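Local coordinates for serine protease (Arthrobacter nicotinovorans, PDB 3WY8), which probably cleaves peptide bonds as a secreted trypsin-like serine protease with keratin-degrading activity, the chain here being its protease domain, at residues 13-18 with 57-62; 93-98 with 211-216; 186-191 with 203-208. All coordinates share one frame; numbering follows the deposited sequence.

Interaction 1: residues 13-18 with 57-62; sequences KIFFTL and IFVPAY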
loop_
_atom_site.group_PDB
_atom_site.type_symbol
_atom_site.label_atom_id
_atom_site.label_comp_id
_atom_site.label_asym_id
_atom_site.label_seq_id
_atom_site.Cartn_x
_atom_site.Cartn_y
_atom_site.Cartn_z
ATOM N N LYS A 13 -1.094 -9.213 -1.457
ATOM C CA LYS A 13 -1.406 -8.826 -2.820
ATOM C C LYS A 13 -2.884 -8.459 -2.887
ATOM O O LYS A 13 -3.713 -9.078 -2.213
ATOM C CB LYS A 13 -1.098 -9.990 -3.760
ATOM C CG LYS A 13 -1.145 -9.644 -5.251
ATOM C CD LYS A 13 -0.778 -10.871 -6.080
ATOM C CE LYS A 13 -0.932 -10.620 -7.578
ATOM N NZ LYS A 13 0.130 -9.743 -8.144
ATOM N N ILE A 14 -3.203 -7.454 -3.697
ATOM C CA ILE A 14 -4.583 -7.003 -3.877
ATOM C C ILE A 14 -5.033 -7.250 -5.310
ATOM O O ILE A 14 -4.304 -6.941 -6.256
ATOM C CB ILE A 14 -4.731 -5.500 -3.544
ATOM C CG1 ILE A 14 -4.428 -5.244 -2.063
ATOM C CG2 ILE A 14 -6.129 -4.987 -3.889
ATOM C CD1 ILE A 14 -4.185 -3.771 -1.730
ATOM N N PHE A 15 -6.226 -7.825 -5.453
ATOM C CA PHE A 15 -6.888 -7.976 -6.746
ATOM C C PHE A 15 -8.152 -7.139 -6.680
ATOM O O PHE A 15 -8.950 -7.287 -5.746
ATOM C CB PHE A 15 -7.259 -9.439 -6.996
ATOM C CG PHE A 15 -6.078 -10.367 -7.090
ATOM C CD1 PHE A 15 -5.564 -10.733 -8.334
ATOM C CD2 PHE A 15 -5.488 -10.888 -5.938
ATOM C CE1 PHE A 15 -4.479 -11.595 -8.431
ATOM C CE2 PHE A 15 -4.402 -11.758 -6.025
ATOM C CZ PHE A 15 -3.900 -12.117 -7.275
ATOM N N PHE A 16 -8.350 -6.255 -7.653
ATOM C CA PHE A 16 -9.510 -5.370 -7.583
ATOM C C PHE A 16 -10.138 -5.003 -8.920
ATOM O O PHE A 16 -9.530 -5.187 -9.976
ATOM C CB PHE A 16 -9.209 -4.118 -6.734
ATOM C CG PHE A 16 -8.202 -3.173 -7.344
ATOM C CD1 PHE A 16 -8.617 -1.968 -7.903
ATOM C CD2 PHE A 16 -6.841 -3.467 -7.325
ATOM C CE1 PHE A 16 -7.696 -1.073 -8.458
ATOM C CE2 PHE A 16 -5.909 -2.577 -7.877
ATOM C CZ PHE A 16 -6.341 -1.379 -8.442
ATOM N N THR A 17 -11.378 -4.522 -8.854
ATOM C CA THR A 17 -12.085 -4.015 -10.018
ATOM C C THR A 17 -12.367 -2.538 -9.779
ATOM O O THR A 17 -12.976 -2.169 -8.774
ATOM C CB THR A 17 -13.393 -4.797 -10.274
ATOM O OG1 THR A 17 -13.089 -6.191 -10.429
ATOM C CG2 THR A 17 -14.083 -4.299 -11.533
ATOM N N LEU A 18 -11.907 -1.703 -10.705
ATOM C CA LEU A 18 -12.050 -0.259 -10.584
ATOM C C LEU A 18 -12.383 0.333 -11.947
ATOM O O LEU A 18 -11.671 0.099 -12.924
ATOM C CB LEU A 18 -10.766 0.365 -10.023
ATOM C CG LEU A 18 -10.733 1.881 -9.799
ATOM C CD1 LEU A 18 -11.740 2.309 -8.741
ATOM C CD2 LEU A 18 -9.329 2.329 -9.414
ATOM N N ILE A 57 -9.990 -7.392 -3.113
ATOM C CA ILE A 57 -9.601 -8.619 -2.422
ATOM C C ILE A 57 -8.158 -8.516 -1.941
ATOM O O ILE A 57 -7.265 -8.192 -2.715
ATOM C CB ILE A 57 -9.751 -9.869 -3.339
ATOM C CG1 ILE A 57 -11.149 -9.933 -3.975
ATOM C CG2 ILE A 57 -9.389 -11.167 -2.585
ATOM C CD1 ILE A 57 -12.320 -10.005 -2.979
ATOM N N PHE A 58 -7.949 -8.785 -0.656
ATOM C CA PHE A 58 -6.621 -8.759 -0.053
ATOM C C PHE A 58 -6.188 -10.183 0.258
ATOM O O PHE A 58 -6.917 -10.932 0.918
ATOM C CB PHE A 58 -6.649 -7.891 1.213
ATOM C CG PHE A 58 -5.314 -7.738 1.900
ATOM C CD1 PHE A 58 -4.261 -7.053 1.287
ATOM C CD2 PHE A 58 -5.128 -8.240 3.184
ATOM C CE1 PHE A 58 -3.033 -6.893 1.939
ATOM C CE2 PHE A 58 -3.907 -8.086 3.845
ATOM C CZ PHE A 58 -2.855 -7.412 3.218
ATOM N N VAL A 59 -5.016 -10.567 -0.247
ATOM C CA VAL A 59 -4.490 -11.908 -0.006
ATOM C C VAL A 59 -3.169 -11.831 0.768
ATOM O O VAL A 59 -2.108 -11.665 0.171
ATOM C CB VAL A 59 -4.303 -12.714 -1.320
ATOM C CG1 VAL A 59 -4.031 -14.168 -1.002
ATOM C CG2 VAL A 59 -5.534 -12.596 -2.224
ATOM N N PRO A 60 -3.235 -11.942 2.112
ATOM C CA PRO A 60 -2.028 -11.890 2.937
ATOM C C PRO A 60 -1.094 -13.042 2.602
ATOM O O PRO A 60 -1.559 -14.163 2.379
ATOM C CB PRO A 60 -2.553 -12.058 4.370
ATOM C CG PRO A 60 -4.010 -11.875 4.307
ATOM C CD PRO A 60 -4.452 -12.161 2.911
ATOM N N ALA A 61 0.206 -12.755 2.546
ATOM C CA ALA A 61 1.238 -13.772 2.302
ATOM C C ALA A 61 1.023 -14.564 1.006
ATOM O O ALA A 61 1.398 -15.736 0.914
ATOM C CB ALA A 61 1.383 -14.714 3.514
ATOM N N TYR A 62 0.418 -13.917 0.010
ATOM C CA TYR A 62 0.243 -14.502 -1.318
ATOM C C TYR A 62 1.582 -14.997 -1.860
ATOM O O TYR A 62 2.597 -14.314 -1.742
ATOM C CB TYR A 62 -0.335 -13.449 -2.268
ATOM C CG TYR A 62 -0.586 -13.914 -3.694
ATOM C CD1 TYR A 62 -1.858 -14.313 -4.099
ATOM C CD2 TYR A 62 0.441 -13.918 -4.642
ATOM C CE1 TYR A 62 -2.105 -14.729 -5.408
ATOM C CE2 TYR A 62 0.202 -14.329 -5.962
ATOM C CZ TYR A 62 -1.071 -14.731 -6.334
ATOM O OH TYR A 62 -1.316 -15.130 -7.634
#

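Interaction 2: residues 93-98 with 211-216; sequences TAFAVM and STYNTA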
loop_
_atom_site.group_PDB
_atom_site.type_symbol
_atom_site.label_atom_id
_atom_site.label_comp_id
_atom_site.label_asym_id
_atom_site.label_seq_id
_atom_site.Cartn_x
_atom_site.Cartn_y
_atom_site.Cartn_z
ATOM N N THR A 93 -2.884 7.805 -0.732
ATOM C CA THR A 93 -2.925 6.722 0.238
ATOM C C THR A 93 -4.377 6.530 0.624
ATOM O O THR A 93 -5.145 7.491 0.670
ATOM C CB THR A 93 -2.072 7.021 1.495
ATOM O OG1 THR A 93 -0.691 7.099 1.127
ATOM C CG2 THR A 93 -2.225 5.926 2.550
ATOM N N ALA A 94 -4.747 5.283 0.880
ATOM C CA ALA A 94 -6.098 4.961 1.298
ATOM C C ALA A 94 -6.100 3.713 2.167
ATOM O O ALA A 94 -5.097 3.006 2.265
ATOM C CB ALA A 94 -6.995 4.780 0.081
ATOM N N PHE A 95 -7.231 3.465 2.817
ATOM C CA PHE A 95 -7.345 2.354 3.735
ATOM C C PHE A 95 -8.618 1.590 3.451
ATOM O O PHE A 95 -9.693 2.169 3.307
ATOM C CB PHE A 95 -7.302 2.838 5.189
ATOM C CG PHE A 95 -6.051 3.591 5.522
ATOM C CD1 PHE A 95 -4.932 2.926 6.010
ATOM C CD2 PHE A 95 -5.975 4.965 5.300
ATOM C CE1 PHE A 95 -3.757 3.621 6.298
ATOM C CE2 PHE A 95 -4.802 5.671 5.576
ATOM C CZ PHE A 95 -3.693 4.997 6.081
ATOM N N ALA A 96 -8.472 0.279 3.329
ATOM C CA ALA A 96 -9.610 -0.587 3.125
ATOM C C ALA A 96 -9.943 -1.256 4.450
ATOM O O ALA A 96 -9.045 -1.593 5.224
ATOM C CB ALA A 96 -9.283 -1.612 2.062
ATOM N N VAL A 97 -11.235 -1.436 4.717
ATOM C CA VAL A 97 -11.682 -2.164 5.903
ATOM C C VAL A 97 -12.317 -3.472 5.451
ATOM O O VAL A 97 -13.252 -3.475 4.652
ATOM C CB VAL A 97 -12.656 -1.334 6.766
ATOM C CG1 VAL A 97 -13.128 -2.142 7.975
ATOM C CG2 VAL A 97 -11.975 -0.061 7.227
ATOM N N MET A 98 -11.780 -4.579 5.957
ATOM C CA MET A 98 -12.115 -5.904 5.443
ATOM C C MET A 98 -13.256 -6.543 6.216
ATOM O O MET A 98 -13.378 -6.352 7.429
ATOM C CB MET A 98 -10.882 -6.818 5.487
ATOM C CG MET A 98 -9.622 -6.243 4.836
ATOM S SD MET A 98 -9.811 -5.837 3.078
ATOM C CE MET A 98 -10.266 -4.148 3.113
ATOM N N SER A 211 -5.953 11.574 9.110
ATOM C CA SER A 211 -7.400 11.703 9.308
ATOM C C SER A 211 -8.184 10.597 8.596
ATOM O O SER A 211 -9.180 10.087 9.129
ATOM C CB SER A 211 -7.884 13.085 8.867
ATOM O OG SER A 211 -7.461 14.076 9.790
ATOM N N THR A 212 -7.727 10.219 7.402
ATOM C CA THR A 212 -8.341 9.119 6.656
ATOM C C THR A 212 -8.132 7.801 7.390
ATOM O O THR A 212 -9.058 7.001 7.509
ATOM C CB THR A 212 -7.800 9.030 5.208
ATOM O OG1 THR A 212 -7.983 10.292 4.554
ATOM C CG2 THR A 212 -8.545 7.964 4.419
ATOM N N TYR A 213 -6.917 7.587 7.892
ATOM C CA TYR A 213 -6.622 6.404 8.693
ATOM C C TYR A 213 -7.543 6.326 9.918
ATOM O O TYR A 213 -8.106 5.267 10.213
ATOM C CB TYR A 213 -5.146 6.377 9.114
ATOM C CG TYR A 213 -4.883 5.431 10.260
ATOM C CD1 TYR A 213 -4.807 4.055 10.050
ATOM C CD2 TYR A 213 -4.742 5.912 11.561
ATOM C CE1 TYR A 213 -4.585 3.181 11.107
ATOM C CE2 TYR A 213 -4.522 5.047 12.626
ATOM C CZ TYR A 213 -4.444 3.683 12.392
ATOM O OH TYR A 213 -4.225 2.826 13.447
ATOM N N ASN A 214 -7.697 7.455 10.611
ATOM C CA ASN A 214 -8.494 7.525 11.839
ATOM C C ASN A 214 -9.939 7.084 11.633
ATOM O O ASN A 214 -10.467 6.295 12.424
ATOM C CB ASN A 214 -8.455 8.937 12.434
ATOM C CG ASN A 214 -7.120 9.270 13.090
ATOM O OD1 ASN A 214 -6.357 8.384 13.482
ATOM N ND2 ASN A 214 -6.841 10.561 13.221
ATOM N N THR A 215 -10.567 7.573 10.565
ATOM C CA THR A 215 -11.944 7.170 10.249
ATOM C C THR A 215 -12.033 5.697 9.819
ATOM O O THR A 215 -12.917 4.965 10.269
ATOM C CB THR A 215 -12.650 8.145 9.249
ATOM O OG1 THR A 215 -14.031 7.783 9.116
ATOM C CG2 THR A 215 -11.992 8.146 7.869
ATOM N N ALA A 216 -11.098 5.259 8.979
ATOM C CA ALA A 216 -11.073 3.870 8.524
ATOM C C ALA A 216 -10.893 2.901 9.691
ATOM O O ALA A 216 -11.608 1.908 9.792
ATOM C CB ALA A 216 -9.974 3.666 7.489
#

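Interaction 3: residues 186-191 with 203-208; sequences NSVNSY and PYWGTV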
loop_
_atom_site.group_PDB
_atom_site.type_symbol
_atom_site.label_atom_id
_atom_site.label_comp_id
_atom_site.label_asym_id
_atom_site.label_seq_id
_atom_site.Cartn_x
_atom_site.Cartn_y
_atom_site.Cartn_z
ATOM N N ASN A 186 5.045 3.994 7.167
ATOM C CA ASN A 186 5.048 5.452 7.092
ATOM C C ASN A 186 4.883 6.005 5.667
ATOM O O ASN A 186 4.966 7.211 5.459
ATOM C CB ASN A 186 6.310 6.000 7.779
ATOM C CG ASN A 186 6.355 7.522 7.839
ATOM O OD1 ASN A 186 7.328 8.129 7.392
ATOM N ND2 ASN A 186 5.309 8.145 8.392
ATOM N N SER A 187 4.649 5.113 4.698
ATOM C CA SER A 187 4.238 5.498 3.338
ATOM C C SER A 187 3.788 4.267 2.553
ATOM O O SER A 187 3.739 3.161 3.101
ATOM C CB SER A 187 5.356 6.244 2.594
ATOM O OG SER A 187 4.851 6.845 1.408
ATOM N N VAL A 188 3.438 4.474 1.283
ATOM C CA VAL A 188 3.113 3.394 0.346
ATOM C C VAL A 188 3.782 3.660 -0.998
ATOM O O VAL A 188 4.093 4.802 -1.323
ATOM C CB VAL A 188 1.583 3.247 0.107
ATOM C CG1 VAL A 188 0.874 2.785 1.372
ATOM C CG2 VAL A 188 0.974 4.552 -0.414
ATOM N N ASN A 189 4.006 2.605 -1.778
ATOM C CA ASN A 189 4.420 2.766 -3.171
ATOM C C ASN A 189 3.333 3.477 -3.980
ATOM O O ASN A 189 2.189 3.020 -4.025
ATOM C CB ASN A 189 4.714 1.402 -3.801
ATOM C CG ASN A 189 5.830 0.659 -3.096
ATOM O OD1 ASN A 189 6.834 1.250 -2.698
ATOM N ND2 ASN A 189 5.666 -0.654 -2.952
ATOM N N SER A 190 3.685 4.595 -4.613
ATOM C CA SER A 190 2.692 5.394 -5.338
ATOM C C SER A 190 2.978 5.565 -6.829
ATOM O O SER A 190 2.122 5.271 -7.671
ATOM C CB SER A 190 2.515 6.766 -4.672
ATOM O OG SER A 190 1.708 7.618 -5.476
ATOM N N TYR A 191 4.167 6.054 -7.162
ATOM C CA TYR A 191 4.504 6.281 -8.560
ATOM C C TYR A 191 5.992 6.192 -8.852
ATOM O O TYR A 191 6.831 6.299 -7.955
ATOM C CB TYR A 191 3.946 7.631 -9.057
ATOM C CG TYR A 191 4.631 8.867 -8.496
ATOM C CD1 TYR A 191 5.732 9.437 -9.142
ATOM C CD2 TYR A 191 4.165 9.474 -7.329
ATOM C CE1 TYR A 191 6.360 10.578 -8.629
ATOM C CE2 TYR A 191 4.781 10.617 -6.812
ATOM C CZ TYR A 191 5.874 11.158 -7.466
ATOM O OH TYR A 191 6.489 12.277 -6.961
ATOM N N PRO A 203 3.896 8.977 -0.966
ATOM C CA PRO A 203 3.444 10.241 -0.383
ATOM C C PRO A 203 3.870 10.421 1.074
ATOM O O PRO A 203 4.089 9.442 1.801
ATOM C CB PRO A 203 1.919 10.137 -0.460
ATOM C CG PRO A 203 1.652 8.683 -0.412
ATOM C CD PRO A 203 2.771 8.055 -1.196
ATOM N N TYR A 204 3.982 11.680 1.486
ATOM C CA TYR A 204 4.257 11.999 2.872
ATOM C C TYR A 204 3.026 11.681 3.715
ATOM O O TYR A 204 1.917 12.116 3.397
ATOM C CB TYR A 204 4.627 13.477 3.022
ATOM C CG TYR A 204 4.886 13.851 4.458
ATOM C CD1 TYR A 204 6.088 13.509 5.075
ATOM C CD2 TYR A 204 3.917 14.518 5.209
ATOM C CE1 TYR A 204 6.328 13.831 6.403
ATOM C CE2 TYR A 204 4.148 14.850 6.541
ATOM C CZ TYR A 204 5.354 14.504 7.127
ATOM O OH TYR A 204 5.586 14.835 8.441
ATOM N N TRP A 205 3.219 10.909 4.778
ATOM C CA TRP A 205 2.111 10.567 5.660
ATOM C C TRP A 205 1.894 11.655 6.707
ATOM O O TRP A 205 2.480 11.630 7.794
ATOM C CB TRP A 205 2.310 9.179 6.275
ATOM C CG TRP A 205 1.735 8.085 5.412
ATOM C CD1 TRP A 205 1.476 8.143 4.068
ATOM C CD2 TRP A 205 1.348 6.777 5.837
ATOM N NE1 TRP A 205 0.946 6.956 3.636
ATOM C CE2 TRP A 205 0.861 6.095 4.701
ATOM C CE3 TRP A 205 1.369 6.110 7.069
ATOM C CZ2 TRP A 205 0.393 4.776 4.762
ATOM C CZ3 TRP A 205 0.900 4.798 7.129
ATOM C CH2 TRP A 205 0.418 4.149 5.984
ATOM N N GLY A 206 1.046 12.617 6.345
ATOM C CA GLY A 206 0.775 13.773 7.184
ATOM C C GLY A 206 -0.620 13.770 7.769
ATOM O O GLY A 206 -1.243 12.725 7.901
ATOM N N THR A 207 -1.110 14.956 8.123
ATOM C CA THR A 207 -2.384 15.073 8.835
ATOM C C THR A 207 -3.601 14.645 8.012
ATOM O O THR A 207 -4.556 14.111 8.568
ATOM C CB THR A 207 -2.604 16.503 9.368
ATOM O OG1 THR A 207 -2.362 17.444 8.314
ATOM C CG2 THR A 207 -1.660 16.784 10.537
ATOM N N VAL A 208 -3.570 14.892 6.703
ATOM C CA VAL A 208 -4.694 14.528 5.829
ATOM C C VAL A 208 -4.842 13.003 5.760
ATOM O O VAL A 208 -5.929 12.458 5.981
ATOM C CB VAL A 208 -4.546 15.146 4.416
ATOM C CG1 VAL A 208 -5.632 14.634 3.474
ATOM C CG2 VAL A 208 -4.587 16.684 4.495
HETATM O O HOH W 1 5.232 11.095 8.203
HETATM O O HOH W 2 5.893 9.729 4.896
#

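Interaction 1: residues 13-18 with 57-62
K13 to F15 pair with I57 to V59 as antiparallel strands, axes 4.8 Å apart at closest and inclined at 162°, the seam that closes the six-stranded barrel. K13–V59 and F15–I57 are hydrogen-bonded pairs, with the non-hydrogen-bonded I14–F58 between them. Of the four backbone bonds, V59 N reaches K13 O at 2.8 Å, and K13 N meets V59 O from above the carbonyl plane. A type II turn from V59 to Y62 brings the tyrosine ring back beside K13. The K13 chain, straight as far as CE and bent at its last torsion, crosses this ring with CD 3.6 Å from the Y62 centroid and 14° off the normal, a CH-pi contact over the face. CG of Y62 stands opposite the backbone N (chi1 -179°), sending the ring toward the strand, where CE1 meets F15 CZ at 3.7 Å. On the other sheet face, I14 CG1 touches the F58 ring edge. With an alanine in place of Y62, the K13 methylenes would probably lose their aromatic cover and E139 this hydroxyl partner. K13 NZ goes past the ring to G138 O, so the contact with the ring is chiefly apolar, any cation-pi attraction being weak at most.

Interaction 2: residues 93-98 with 211-216
F95 and Y213 make the aromatic part of this contact: the edge of the tyrosine ring points at the face of the phenylalanine, with centroids 5.5 Å apart and planes at 64°. A CH-pi contact accompanies it, Y213 CB standing over the same ring, 3.9 Å from its centroid. F95 CG lies opposite its carbonyl carbon (chi1 -58°), a torsion that carries the ring along the helix to Y213 while CB remains against A216. Aliphatic contacts surround this pair: F95 CB meets A216 CB at 3.6 Å, T212 CG2 approaches the ring edge at CD2, and V97 CG2 packs more loosely on A216 CB. Separately, this valine methyl lies 3.3 Å from A216 O, a close methyl-to-carbonyl contact. Polar groups serve other partners; the Y213 hydroxyl bonds to T31 O, and its ring also meets that of F117. Strand 94-98 and the 211-216 part of the C-terminal helix run nearly parallel, at 5°, with their axes 8.1 Å apart. The helix thus packs on the outer side of the six-stranded barrel, where F95 and V97 also touch strand 37-40, whereas A96, pointing away from the helix, and M98 reach F56 of strand 55-60.

Interaction 3: residues 186-191 with 203-208
S187 and W205 bring the backbones closest, with 6.0 Å between their CA atoms, where the end of strand 185-188 passes the loop leading into helix 207-218. The W205 indole lies flat against the N186–S187 backbone: S187 CA stands 3.7 Å from the centroid of the five-membered ring, 14° off its normal, and N186 O sits over the same face, 3.3 Å from W205 CG. V188 CG1 meets the six-membered ring at CZ2, 4.0 Å away. S187 OG, turned opposite its backbone N (chi1 -168°), donates a 2.7 Å hydrogen bond to P203 O, tilted 18° from the carbonyl plane. P203 CD packs against V188 O and S190 CB, with V188 CG2 a little farther off. Two waters bridge N186 and W205. One accepts from ND2 of the N186 side-chain amide and donates to W205 O; the other, between backbone atoms, accepts from W205 N at 2.9 Å and probably donates to N186 O. N186 is further fixed by Y125 and Q116. S190 OG bonds to D92, a member of a probable Ser-His-Asp triad with H43 and S171. The strand pairs with 174-177 in the second sheet, S190 and Y191 form a classic beta bulge opposite Y201, and G206 occupies the N-cap position of helix 207-218, just beyond the indole.

Interactions 1 and 2 both involve the closed six-stranded barrel, and their centres lie 16 Å apart; they meet where F58 CB packs 4.2 Å from M98 SD. Interaction 3 belongs to the second sheet and the approach to helix 207-218, whose body is used by interaction 2. Those two centres are 13 Å apart, and T93 OG1 joins them through a probable 3.0 Å hydrogen bond to W205 NE1. Interactions 1 and 3 do not touch and lie on opposite sides of the chain's centre. In sequence, interaction 1 closes first, and interaction 3 is nested within the loop closed by interaction 2. The C-terminal segment thus touches both sheets, consistent with joining the two halves of the trypsin-like fold.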